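PDB 3ILK: uncharacterized tRNA/rRNA methyltransferase HI_0380 from Haemophilus influenzae, which probably binds RNA and methylates it with S-adenosyl-L-methionine as methyl donor, as other members of the TrmH family do, though its RNA target is not established. Local coordinates for residues 9-14 with 110-115; 35-40 with 63-68; 75-80 with 127-132. All coordinates share one frame; numbering follows the deposited sequence.

All three contacts join neighbouring strands of one parallel sheet, in the order 63-65, 35-39, 8-13, 109-113, 77-81, 130-132. Contact 1 is central: its centre lies about 8 Å from that of contact 2 and about 10 Å from that of contact 3, whereas contacts 2 and 3 are about 16 Å apart, centre to centre. Strand 8-13 bonds onward to 35-39, and 109-113 to 77-81. Along the chain, contact 2 is nested within the loop that contact 1 closes, while the segments of contacts 1 and 3 alternate. Such a sheet is the core of a SPOUT domain, with the probable S-adenosyl-L-methionine site near the ends of strands 77-81, 109-113 and 130-132.

Contact 1 of 3, residues 9-14 with 110-115; sequences RIVLIE and AIVFGR
Strands 9-13 and 110-113 run parallel, 22° apart, with Arg-9 and Val-11 bonding through O, and Val-11 and Ile-13 through N, to Ile-111 and Phe-113. The four bonds are of ordinary length, and the one from Val-11 N to Ile-111 O, at 2.9 Å, is almost straight at the hydrogen. Beta-branched and other apolar residues suit strands buried on both faces. On one face Val-11 and Val-112 lie side by side, pointing the same way, and helix 68-71 packs over them. Ile-13 continues this layer: its CD1 meets Val-112 CG1 at 3.4 Å, a tight fit. On the other face Ile-10 CG2 approaches Phe-113 CE1 to 3.9 Å, and Leu-12 CD2 touches Phe-113 CB at 4.2 Å. The large ring of Phe-113 is packed between these aliphatic branches and helix 145-169, where it meets Leu-145, Val-149 and Val-152.

Past the strands the contact becomes polar. Arg-115 is bent at its second and third torsions, which folds its guanidinium back across Ile-13, whose CG2 sits over the centre of one face, 3.4 Å from Arg-115 CZ. At the edge of the same group, Glu-14 OE2 makes a salt bridge with Arg-115 NH2 at 2.8 Å; as a hydrogen bond it is weak, and carboxylate and guanidinium planes stand almost perpendicular. A second salt bridge to Glu-124 and a hydrogen bond from NE to Gly-119 O hold the arginine from its other nitrogens. Gly-114, between strand and arginine, probably binds S-adenosyl-L-methionine, so this pair of central strands ends at the predicted cofactor site, as expected of the alpha/beta fold of SPOUT methyltransferases.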
ATOM      1  N   ARG A   9      -1.733   1.742  25.062  1.00 25.10           N
ATOM      2  CA  ARG A   9      -2.022   3.094  25.528  1.00 24.73           C
ATOM      3  C   ARG A   9      -1.197   4.070  24.719  1.00 24.61           C
ATOM      4  O   ARG A   9       0.038   3.978  24.703  1.00 25.07           O
ATOM      5  CB  ARG A   9      -1.692   3.216  27.033  1.00 24.13           C
ATOM      6  CG  ARG A   9      -2.002   4.625  27.654  1.00 24.93           C
ATOM      7  CD  ARG A   9      -1.684   4.683  29.142  1.00 24.53           C
ATOM      8  NE  ARG A   9      -2.330   3.594  29.896  1.00 21.53           N
ATOM      9  CZ  ARG A   9      -1.951   3.133  31.089  1.00 25.00           C
ATOM     10  NH1 ARG A   9      -0.907   3.643  31.760  1.00 26.55           N
ATOM     11  NH2 ARG A   9      -2.622   2.110  31.609  1.00 22.80           N
ATOM     12  N   ILE A  10      -1.862   5.050  24.124  1.00 23.94           N
ATOM     13  CA  ILE A  10      -1.212   6.148  23.433  1.00 23.67           C
ATOM     14  C   ILE A  10      -1.050   7.305  24.431  1.00 23.94           C
ATOM     15  O   ILE A  10      -2.027   7.791  24.981  1.00 22.83           O
ATOM     16  CB  ILE A  10      -2.055   6.583  22.189  1.00 23.46           C
ATOM     17  CG1 ILE A  10      -2.166   5.440  21.156  1.00 24.31           C
ATOM     18  CG2 ILE A  10      -1.515   7.884  21.517  1.00 23.10           C
ATOM     19  CD1 ILE A  10      -0.857   5.059  20.488  1.00 21.75           C
ATOM     20  N   VAL A  11       0.189   7.721  24.687  1.00 23.48           N
ATOM     21  CA  VAL A  11       0.409   8.804  25.647  1.00 22.67           C
ATOM     22  C   VAL A  11       0.881  10.061  24.927  1.00 21.70           C
ATOM     23  O   VAL A  11       1.835  10.021  24.191  1.00 20.55           O
ATOM     24  CB  VAL A  11       1.475   8.415  26.711  1.00 24.06           C
ATOM     25  CG1 VAL A  11       1.661   9.610  27.728  1.00 21.10           C
ATOM     26  CG2 VAL A  11       1.114   7.002  27.390  1.00 20.69           C
ATOM     27  N   LEU A  12       0.235  11.193  25.169  1.00 22.29           N
ATOM     28  CA  LEU A  12       0.667  12.441  24.594  1.00 22.97           C
ATOM     29  C   LEU A  12       1.216  13.400  25.685  1.00 24.88           C
ATOM     30  O   LEU A  12       0.452  13.904  26.583  1.00 22.01           O
ATOM     31  CB  LEU A  12      -0.514  13.119  23.874  1.00 23.02           C
ATOM     32  CG  LEU A  12      -1.412  12.306  22.936  1.00 24.30           C
ATOM     33  CD1 LEU A  12      -2.500  13.238  22.269  1.00 21.58           C
ATOM     34  CD2 LEU A  12      -0.623  11.551  21.853  1.00 27.97           C
ATOM     35  N   ILE A  13       2.530  13.647  25.591  1.00 24.45           N
ATOM     36  CA  ILE A  13       3.232  14.538  26.534  1.00 23.82           C
ATOM     37  C   ILE A  13       3.015  16.005  26.239  1.00 24.62           C
ATOM     38  O   ILE A  13       3.472  16.514  25.214  1.00 24.56           O
ATOM     39  CB  ILE A  13       4.735  14.322  26.529  1.00 24.13           C
ATOM     40  CG1 ILE A  13       5.086  12.800  26.661  1.00 20.11           C
ATOM     41  CG2 ILE A  13       5.398  15.097  27.665  1.00 22.89           C
ATOM     42  CD1 ILE A  13       4.526  12.117  27.916  1.00 17.85           C
ATOM     43  N   GLU A  14       2.390  16.685  27.192  1.00 24.06           N
ATOM     44  CA  GLU A  14       2.189  18.151  27.137  1.00 25.80           C
ATOM     45  C   GLU A  14       1.753  18.605  25.794  1.00 26.83           C
ATOM     46  O   GLU A  14       2.527  19.218  25.098  1.00 29.21           O
ATOM     47  CB  GLU A  14       3.452  18.913  27.545  1.00 23.24           C
ATOM     48  CG  GLU A  14       3.941  18.492  28.909  1.00 25.40           C
ATOM     49  CD  GLU A  14       5.217  19.201  29.311  1.00 35.43           C
ATOM     50  OE1 GLU A  14       5.523  20.303  28.781  1.00 42.74           O
ATOM     51  OE2 GLU A  14       5.884  18.708  30.212  1.00 36.19           O
ATOM     52  N   ALA A 110       2.852   1.060  26.403  1.00 21.05           N
ATOM     53  CA  ALA A 110       2.571   2.510  26.165  1.00 21.60           C
ATOM     54  C   ALA A 110       3.431   2.992  24.994  1.00 19.83           C
ATOM     55  O   ALA A 110       4.603   2.652  24.889  1.00 21.97           O
ATOM     56  CB  ALA A 110       2.874   3.311  27.442  1.00 20.69           C
ATOM     57  N   ILE A 111       2.851   3.700  24.050  1.00 21.79           N
ATOM     58  CA  ILE A 111       3.655   4.434  23.108  1.00 19.50           C
ATOM     59  C   ILE A 111       3.542   5.914  23.430  1.00 21.08           C
ATOM     60  O   ILE A 111       2.449   6.456  23.396  1.00 21.20           O
ATOM     61  CB  ILE A 111       3.229   4.101  21.677  1.00 20.07           C
ATOM     62  CG1 ILE A 111       3.164   2.543  21.508  1.00 19.26           C
ATOM     63  CG2 ILE A 111       4.195   4.722  20.701  1.00 18.40           C
ATOM     64  CD1 ILE A 111       2.552   2.121  20.183  1.00 23.36           C
ATOM     65  N   VAL A 112       4.692   6.562  23.678  1.00 21.24           N
ATOM     66  CA  VAL A 112       4.751   7.889  24.234  1.00 21.37           C
ATOM     67  C   VAL A 112       5.253   8.786  23.141  1.00 22.52           C
ATOM     68  O   VAL A 112       6.312   8.541  22.565  1.00 23.70           O
ATOM     69  CB  VAL A 112       5.675   7.983  25.524  1.00 21.36           C
ATOM     70  CG1 VAL A 112       5.530   9.381  26.199  1.00 21.13           C
ATOM     71  CG2 VAL A 112       5.299   6.825  26.548  1.00 18.20           C
ATOM     72  N   PHE A 113       4.457   9.810  22.880  1.00 22.38           N
ATOM     73  CA  PHE A 113       4.719  10.866  21.912  1.00 23.08           C
ATOM     74  C   PHE A 113       5.187  12.078  22.670  1.00 24.70           C
ATOM     75  O   PHE A 113       4.418  12.688  23.465  1.00 25.94           O
ATOM     76  CB  PHE A 113       3.456  11.127  21.079  1.00 21.05           C
ATOM     77  CG  PHE A 113       3.076   9.956  20.188  1.00 22.12           C
ATOM     78  CD1 PHE A 113       2.385   8.845  20.708  1.00 20.36           C
ATOM     79  CD2 PHE A 113       3.421   9.961  18.840  1.00 18.89           C
ATOM     80  CE1 PHE A 113       2.044   7.765  19.887  1.00 25.59           C
ATOM     81  CE2 PHE A 113       3.104   8.884  18.023  1.00 22.17           C
ATOM     82  CZ  PHE A 113       2.424   7.776  18.551  1.00 20.84           C
ATOM     83  N   GLY A 114       6.457  12.448  22.435  1.00 24.94           N
ATOM     84  CA  GLY A 114       7.066  13.520  23.205  1.00 23.46           C
ATOM     85  C   GLY A 114       6.612  14.789  22.560  1.00 25.17           C
ATOM     86  O   GLY A 114       5.974  14.763  21.502  1.00 23.07           O
ATOM     87  N   ARG A 115       6.928  15.898  23.208  1.00 26.11           N
ATOM     88  CA  ARG A 115       6.634  17.216  22.699  1.00 28.82           C
ATOM     89  C   ARG A 115       7.270  17.507  21.332  1.00 29.74           C
ATOM     90  O   ARG A 115       8.457  17.229  21.100  1.00 28.63           O
ATOM     91  CB  ARG A 115       7.156  18.230  23.707  1.00 29.78           C
ATOM     92  CG  ARG A 115       6.647  18.005  25.126  1.00 35.22           C
ATOM     93  CD  ARG A 115       7.703  18.375  26.222  1.00 40.65           C
ATOM     94  NE  ARG A 115       8.402  17.142  26.618  1.00 46.02           N
ATOM     95  CZ  ARG A 115       8.462  16.646  27.858  1.00 43.09           C
ATOM     96  NH1 ARG A 115       9.094  15.524  28.068  1.00 32.69           N
ATOM     97  NH2 ARG A 115       7.882  17.258  28.881  1.00 46.91           N
TER
HETATM   98  O   HOH W   1       3.148  15.621  22.629  1.00 29.96           O

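Contact 2 of 3, residues 35-40 with 63-68; sequences QLCLVS and RVVDSF
Leu-38 faces Val-64 in a parallel pair of strands, 35-39 with 63-65, that forms a beta-alpha-beta unit at one edge of the SPOUT sheet, with helices 46-50 and 56-61 in the connection. Leu-38 bonds through N to Arg-63 O and through O to Val-65 N, and Ser-40 N makes the last bond of the pair, to Val-65 O at 2.8 Å. Cys-37 SG rests against Arg-63 CB at 3.8 Å, using the aliphatic start of an arginine whose chain then leads away. Val-65 has its CG2 in the crowded position between the backbone N and the carbonyl carbon (CG1 at chi1 -59°), which brings this methyl to 4.1 Å from Cys-37 SG and equally close to Val-39 CG2. Compact Cys-37, Val-39 and Val-65 fit beneath Ala-71 of helix 68-71, which touches all three. The opposite face carries Leu-38, which packs on Ile-21 of helix 18-31.

Ser-67 is the N-cap of helix 68-71, and its OG also bonds to Glu-70. Where the strands end, polar residues replace the valines, and a water hydrogen-bonded to Ser-40 OG at 2.7 Å donates to Asp-66 O at 2.9 Å.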
ATOM      1  N   GLN A  35      -7.188   3.740  23.587  1.00 21.42           N
ATOM      2  CA  GLN A  35      -6.723   4.175  24.909  1.00 22.96           C
ATOM      3  C   GLN A  35      -5.790   5.334  24.818  1.00 22.29           C
ATOM      4  O   GLN A  35      -4.653   5.170  24.396  1.00 23.09           O
ATOM      5  CB  GLN A  35      -5.980   3.089  25.652  1.00 24.73           C
ATOM      6  CG  GLN A  35      -6.661   1.738  25.647  1.00 31.11           C
ATOM      7  CD  GLN A  35      -7.431   1.500  26.901  1.00 41.65           C
ATOM      8  OE1 GLN A  35      -7.021   0.700  27.747  1.00 47.69           O
ATOM      9  NE2 GLN A  35      -8.543   2.218  27.066  1.00 45.06           N
ATOM     10  N   LEU A  36      -6.265   6.476  25.273  1.00 20.97           N
ATOM     11  CA  LEU A  36      -5.549   7.713  25.195  1.00 20.84           C
ATOM     12  C   LEU A  36      -5.222   8.247  26.622  1.00 20.80           C
ATOM     13  O   LEU A  36      -6.081   8.291  27.505  1.00 20.37           O
ATOM     14  CB  LEU A  36      -6.397   8.752  24.399  1.00 19.65           C
ATOM     15  CG  LEU A  36      -5.741  10.128  24.328  1.00 18.79           C
ATOM     16  CD1 LEU A  36      -4.456  10.063  23.476  1.00 21.14           C
ATOM     17  CD2 LEU A  36      -6.737  11.198  23.753  1.00 18.34           C
ATOM     18  N   CYS A  37      -3.973   8.658  26.810  1.00 22.02           N
ATOM     19  CA  CYS A  37      -3.506   9.283  28.042  1.00 22.70           C
ATOM     20  C   CYS A  37      -2.751  10.583  27.732  1.00 23.77           C
ATOM     21  O   CYS A  37      -1.821  10.593  26.890  1.00 24.85           O
ATOM     22  CB  CYS A  37      -2.624   8.282  28.773  1.00 22.26           C
ATOM     23  SG  CYS A  37      -1.920   8.827  30.327  1.00 26.06           S
ATOM     24  N   LEU A  38      -3.186  11.668  28.380  1.00 21.91           N
ATOM     25  CA  LEU A  38      -2.582  13.009  28.349  1.00 21.56           C
ATOM     26  C   LEU A  38      -1.742  13.321  29.612  1.00 21.42           C
ATOM     27  O   LEU A  38      -2.215  13.085  30.740  1.00 19.83           O
ATOM     28  CB  LEU A  38      -3.685  14.059  28.165  1.00 20.05           C
ATOM     29  CG  LEU A  38      -4.777  13.768  27.100  1.00 20.24           C
ATOM     30  CD1 LEU A  38      -5.796  14.928  27.035  1.00 18.03           C
ATOM     31  CD2 LEU A  38      -4.126  13.511  25.699  1.00 19.06           C
ATOM     32  N   VAL A  39      -0.490  13.773  29.408  1.00 21.60           N
ATOM     33  CA  VAL A  39       0.352  14.287  30.496  1.00 22.20           C
ATOM     34  C   VAL A  39       0.306  15.789  30.435  1.00 23.40           C
ATOM     35  O   VAL A  39       0.692  16.401  29.420  1.00 24.69           O
ATOM     36  CB  VAL A  39       1.777  13.768  30.437  1.00 23.16           C
ATOM     37  CG1 VAL A  39       2.650  14.216  31.676  1.00 18.93           C
ATOM     38  CG2 VAL A  39       1.797  12.160  30.330  1.00 22.34           C
ATOM     39  N   SER A  40      -0.212  16.408  31.497  1.00 23.62           N
ATOM     40  CA  SER A  40      -0.213  17.869  31.583  1.00 23.83           C
ATOM     41  C   SER A  40      -0.543  18.529  30.247  1.00 22.47           C
ATOM     42  O   SER A  40       0.274  19.277  29.741  1.00 23.36           O
ATOM     43  CB  SER A  40       1.155  18.408  32.005  1.00 23.73           C
ATOM     44  OG  SER A  40       1.401  18.032  33.325  1.00 31.05           O
ATOM     45  N   ARG A  63      -7.321   9.222  30.031  1.00 22.77           N
ATOM     46  CA  ARG A  63      -6.618   9.553  31.237  1.00 23.39           C
ATOM     47  C   ARG A  63      -5.937  10.922  31.145  1.00 23.61           C
ATOM     48  O   ARG A  63      -5.492  11.343  30.084  1.00 22.57           O
ATOM     49  CB  ARG A  63      -5.526   8.537  31.496  1.00 23.99           C
ATOM     50  CG  ARG A  63      -6.058   7.300  31.907  1.00 27.24           C
ATOM     51  CD  ARG A  63      -4.938   6.363  32.324  1.00 35.49           C
ATOM     52  NE  ARG A  63      -5.589   5.077  32.512  1.00 36.91           N
ATOM     53  CZ  ARG A  63      -5.050   4.036  33.109  1.00 35.91           C
ATOM     54  NH1 ARG A  63      -3.810   4.115  33.590  1.00 29.36           N
ATOM     55  NH2 ARG A  63      -5.784   2.936  33.219  1.00 33.40           N
ATOM     56  N   VAL A  64      -5.844  11.571  32.298  1.00 21.19           N
ATOM     57  CA  VAL A  64      -5.112  12.810  32.408  1.00 20.40           C
ATOM     58  C   VAL A  64      -4.310  12.802  33.679  1.00 19.85           C
ATOM     59  O   VAL A  64      -4.861  12.859  34.787  1.00 20.21           O
ATOM     60  CB  VAL A  64      -6.005  14.013  32.406  1.00 18.06           C
ATOM     61  CG1 VAL A  64      -5.122  15.246  32.283  1.00 19.91           C
ATOM     62  CG2 VAL A  64      -6.952  13.934  31.247  1.00 20.01           C
ATOM     63  N   VAL A  65      -2.992  12.767  33.498  1.00 20.30           N
ATOM     64  CA  VAL A  65      -2.069  12.683  34.626  1.00 20.42           C
ATOM     65  C   VAL A  65      -1.005  13.785  34.513  1.00 21.03           C
ATOM     66  O   VAL A  65      -0.860  14.448  33.458  1.00 19.81           O
ATOM     67  CB  VAL A  65      -1.397  11.255  34.761  1.00 20.54           C
ATOM     68  CG1 VAL A  65      -2.484  10.143  34.947  1.00 20.46           C
ATOM     69  CG2 VAL A  65      -0.452  10.914  33.548  1.00 19.71           C
ATOM     70  N   ASP A  66      -0.268  13.931  35.611  1.00 21.71           N
ATOM     71  CA  ASP A  66       0.729  14.955  35.803  1.00 23.97           C
ATOM     72  C   ASP A  66       2.165  14.442  35.614  1.00 24.37           C
ATOM     73  O   ASP A  66       3.084  15.221  35.682  1.00 23.38           O
ATOM     74  CB  ASP A  66       0.595  15.493  37.246  1.00 25.88           C
ATOM     75  CG  ASP A  66       1.016  16.914  37.357  1.00 30.91           C
ATOM     76  OD1 ASP A  66       1.090  17.568  36.289  1.00 35.22           O
ATOM     77  OD2 ASP A  66       1.236  17.404  38.498  1.00 38.48           O
ATOM     78  N   SER A  67       2.365  13.134  35.405  1.00 23.55           N
ATOM     79  CA  SER A  67       3.718  12.599  35.368  1.00 23.69           C
ATOM     80  C   SER A  67       3.823  11.427  34.365  1.00 24.22           C
ATOM     81  O   SER A  67       2.806  10.767  34.003  1.00 22.04           O
ATOM     82  CB  SER A  67       4.131  12.116  36.770  1.00 24.98           C
ATOM     83  OG  SER A  67       3.775  10.744  36.996  1.00 27.17           O
ATOM     84  N   PHE A  68       5.067  11.166  33.956  1.00 22.95           N
ATOM     85  CA  PHE A  68       5.353  10.258  32.888  1.00 23.13           C
ATOM     86  C   PHE A  68       5.147   8.898  33.557  1.00 22.93           C
ATOM     87  O   PHE A  68       4.540   8.025  32.985  1.00 21.55           O
ATOM     88  CB  PHE A  68       6.815  10.491  32.402  1.00 22.89           C
ATOM     89  CG  PHE A  68       7.325   9.455  31.456  1.00 22.22           C
ATOM     90  CD1 PHE A  68       7.770   8.203  31.937  1.00 22.23           C
ATOM     91  CD2 PHE A  68       7.358   9.699  30.088  1.00 22.07           C
ATOM     92  CE1 PHE A  68       8.222   7.249  31.087  1.00 21.23           C
ATOM     93  CE2 PHE A  68       7.835   8.724  29.178  1.00 25.17           C
ATOM     94  CZ  PHE A  68       8.251   7.470  29.692  1.00 25.66           C
TER
HETATM   95  O   HOH W   2       3.928  17.378  33.915  1.00 32.04           O

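Contact 3 of 3, residues 75-80 with 127-132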
ATOM      1  N   CYS A  75       2.187  -0.523  32.268  1.00 24.83           N
ATOM      2  CA  CYS A  75       2.671  -0.980  30.956  1.00 25.11           C
ATOM      3  C   CYS A  75       4.116  -1.449  31.064  1.00 24.79           C
ATOM      4  O   CYS A  75       4.999  -0.658  31.424  1.00 25.70           O
ATOM      5  CB  CYS A  75       2.584   0.140  29.928  1.00 23.25           C
ATOM      6  SG  CYS A  75       0.936   0.809  29.735  1.00 28.81           S
ATOM      7  N   SER A  76       4.389  -2.723  30.755  1.00 23.56           N
ATOM      8  CA  SER A  76       5.747  -3.210  30.935  1.00 21.57           C
ATOM      9  C   SER A  76       6.572  -3.103  29.642  1.00 21.58           C
ATOM     10  O   SER A  76       7.768  -3.421  29.649  1.00 21.65           O
ATOM     11  CB  SER A  76       5.731  -4.650  31.493  1.00 21.13           C
ATOM     12  OG  SER A  76       5.117  -5.474  30.523  1.00 20.31           O
ATOM     13  N   LEU A  77       5.961  -2.665  28.532  1.00 19.82           N
ATOM     14  CA  LEU A  77       6.738  -2.305  27.336  1.00 19.57           C
ATOM     15  C   LEU A  77       6.399  -0.863  27.036  1.00 19.85           C
ATOM     16  O   LEU A  77       5.268  -0.564  26.836  1.00 16.76           O
ATOM     17  CB  LEU A  77       6.380  -3.121  26.097  1.00 20.62           C
ATOM     18  CG  LEU A  77       7.049  -2.820  24.712  1.00 23.51           C
ATOM     19  CD1 LEU A  77       8.595  -2.819  24.735  1.00 20.81           C
ATOM     20  CD2 LEU A  77       6.565  -3.798  23.559  1.00 19.70           C
ATOM     21  N   VAL A  78       7.420  -0.028  27.005  1.00 20.02           N
ATOM     22  CA  VAL A  78       7.298   1.387  26.834  1.00 19.27           C
ATOM     23  C   VAL A  78       8.105   1.798  25.597  1.00 21.15           C
ATOM     24  O   VAL A  78       9.280   1.467  25.502  1.00 20.95           O
ATOM     25  CB  VAL A  78       7.837   2.082  28.062  1.00 19.82           C
ATOM     26  CG1 VAL A  78       7.717   3.653  27.919  1.00 15.50           C
ATOM     27  CG2 VAL A  78       7.066   1.591  29.313  1.00 19.50           C
ATOM     28  N   ILE A  79       7.460   2.515  24.661  1.00 20.75           N
ATOM     29  CA  ILE A  79       8.105   2.917  23.446  1.00 21.50           C
ATOM     30  C   ILE A  79       7.958   4.408  23.447  1.00 21.50           C
ATOM     31  O   ILE A  79       6.797   4.907  23.542  1.00 22.57           O
ATOM     32  CB  ILE A  79       7.389   2.425  22.182  1.00 21.62           C
ATOM     33  CG1 ILE A  79       7.322   0.864  22.130  1.00 21.18           C
ATOM     34  CG2 ILE A  79       8.154   2.855  20.905  1.00 19.95           C
ATOM     35  CD1 ILE A  79       8.613   0.283  22.419  1.00 23.84           C
ATOM     36  N   GLY A  80       9.077   5.129  23.348  1.00 21.12           N
ATOM     37  CA  GLY A  80       8.968   6.647  23.185  1.00 20.76           C
ATOM     38  C   GLY A  80       9.403   7.083  21.791  1.00 21.35           C
ATOM     39  O   GLY A  80      10.353   6.542  21.215  1.00 22.95           O
ATOM     40  N   LYS A 127      13.560   5.720  30.524  1.00 24.01           N
ATOM     41  CA  LYS A 127      12.445   4.864  30.889  1.00 24.57           C
ATOM     42  C   LYS A 127      11.741   4.162  29.713  1.00 24.50           C
ATOM     43  O   LYS A 127      10.895   3.300  29.955  1.00 26.71           O
ATOM     44  CB  LYS A 127      11.474   5.594  31.803  1.00 24.47           C
ATOM     45  CG  LYS A 127      12.060   5.935  33.185  1.00 23.27           C
ATOM     46  CD  LYS A 127      11.172   6.977  33.895  1.00 26.71           C
ATOM     47  CE  LYS A 127      11.472   7.059  35.400  1.00 30.00           C
ATOM     48  NZ  LYS A 127      10.810   8.288  35.941  1.00 32.28           N
ATOM     49  N   CYS A 128      12.148   4.439  28.473  1.00 22.48           N
ATOM     50  CA  CYS A 128      11.650   3.687  27.326  1.00 21.50           C
ATOM     51  C   CYS A 128      12.528   2.488  26.971  1.00 21.79           C
ATOM     52  O   CYS A 128      13.741   2.620  26.942  1.00 21.58           O
ATOM     53  CB  CYS A 128      11.603   4.552  26.118  1.00 20.96           C
ATOM     54  SG  CYS A 128      10.537   5.971  26.413  1.00 25.05           S
ATOM     55  N   HIS A 129      11.910   1.378  26.551  1.00 20.04           N
ATOM     56  CA  HIS A 129      12.710   0.160  26.221  1.00 20.11           C
ATOM     57  C   HIS A 129      13.219   0.371  24.791  1.00 20.32           C
ATOM     58  O   HIS A 129      14.338  -0.002  24.477  1.00 18.85           O
ATOM     59  CB  HIS A 129      11.836  -1.078  26.326  1.00 18.18           C
ATOM     60  CG  HIS A 129      11.327  -1.311  27.717  1.00 20.27           C
ATOM     61  ND1 HIS A 129      12.031  -2.048  28.660  1.00 22.48           N
ATOM     62  CD2 HIS A 129      10.226  -0.843  28.350  1.00 19.95           C
ATOM     63  CE1 HIS A 129      11.371  -2.037  29.806  1.00 19.45           C
ATOM     64  NE2 HIS A 129      10.276  -1.313  29.646  1.00 23.86           N
ATOM     65  N   TYR A 130      12.422   1.056  23.955  1.00 18.47           N
ATOM     66  CA  TYR A 130      12.853   1.282  22.578  1.00 20.16           C
ATOM     67  C   TYR A 130      12.479   2.692  22.202  1.00 20.41           C
ATOM     68  O   TYR A 130      11.620   3.327  22.870  1.00 20.95           O
ATOM     69  CB  TYR A 130      12.328   0.233  21.523  1.00 19.66           C
ATOM     70  CG  TYR A 130      12.718  -1.211  21.836  1.00 23.37           C
ATOM     71  CD1 TYR A 130      11.864  -2.011  22.592  1.00 21.92           C
ATOM     72  CD2 TYR A 130      13.937  -1.769  21.382  1.00 22.32           C
ATOM     73  CE1 TYR A 130      12.195  -3.324  22.910  1.00 24.74           C
ATOM     74  CE2 TYR A 130      14.294  -3.098  21.701  1.00 26.89           C
ATOM     75  CZ  TYR A 130      13.413  -3.860  22.461  1.00 25.98           C
ATOM     76  OH  TYR A 130      13.702  -5.156  22.781  1.00 30.34           O
ATOM     77  N   HIS A 131      13.180   3.215  21.203  1.00 20.30           N
ATOM     78  CA  HIS A 131      12.956   4.610  20.797  1.00 20.49           C
ATOM     79  C   HIS A 131      12.571   4.615  19.359  1.00 21.31           C
ATOM     80  O   HIS A 131      13.305   4.075  18.518  1.00 22.31           O
ATOM     81  CB  HIS A 131      14.184   5.444  21.061  1.00 19.61           C
ATOM     82  CG  HIS A 131      14.620   5.374  22.497  1.00 19.79           C
ATOM     83  ND1 HIS A 131      15.523   4.436  22.954  1.00 18.52           N
ATOM     84  CD2 HIS A 131      14.190   6.033  23.585  1.00 21.06           C
ATOM     85  CE1 HIS A 131      15.668   4.565  24.257  1.00 18.80           C
ATOM     86  NE2 HIS A 131      14.870   5.530  24.665  1.00 18.64           N
ATOM     87  N   LEU A 132      11.419   5.245  19.081  1.00 22.83           N
ATOM     88  CA  LEU A 132      10.742   5.096  17.804  1.00 22.58           C
ATOM     89  C   LEU A 132      10.995   6.296  16.921  1.00 22.91           C
ATOM     90  O   LEU A 132      10.636   7.416  17.269  1.00 21.94           O
ATOM     91  CB  LEU A 132       9.246   4.850  18.027  1.00 22.07           C
ATOM     92  CG  LEU A 132       8.364   4.751  16.756  1.00 25.91           C
ATOM     93  CD1 LEU A 132       8.862   3.610  15.917  1.00 26.94           C
ATOM     94  CD2 LEU A 132       6.867   4.538  17.127  1.00 25.59           C
TER
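His-129 has CG beside its backbone N (chi1 -63°) and its ring turned about perpendicular to the plane of its CA, CB and CG (chi2 -88°), which lays CD2 against the backbone of Val-78, 3.2 Å from Val-78 N. Val-78 in turn carries CG1 anti to its own N, and this methyl reaches Cys-128 SG at 3.9 Å. Val-78 lies on strand 77-80, and His-129 just before strand 130-132, its parallel neighbour in the SPOUT sheet; the two strand axes are inclined at 36°. His-129 N donates to Val-78 O before the second strand begins; then Gly-80 N bonds to Tyr-130 O, and Leu-132 N to Gly-80 O at 2.7 Å. The neighbour of strand 77-81 on its other edge is strand 109-113.

On one face Ile-79 lies between two partners. Its CD1 meets Tyr-130 CB at 3.8 Å and its CG2 meets Leu-132 CB at 3.7 Å, so both branches of the isoleucine are used, while Cys-98 of helix 95-104 packs on Ile-79 and Leu-132. Leu-77 CD1 comes to the edge of the Tyr-130 ring, in its plane, 4.0 Å from Tyr-130 CD1. This tyrosine, partly exposed, also makes a cation-pi contact with Lys-101.

The other face carries His-131, whose two ring nitrogens bond to Thr-91 OG1 and Leu-125 O; the imidazole is thus fixed at both ends, near Ser-82 of the predicted S-adenosyl-L-methionine site. The chain of Lys-127 leads away from strand 77-80 to salt bridges with Asp-69 and Glu-123. Glycine suits position 80, for the thiol of Cys-128 occupies the side where a side chain would begin: SG is 3.7 Å from Gly-80 CA and 3.5 Å from Gly-80 N.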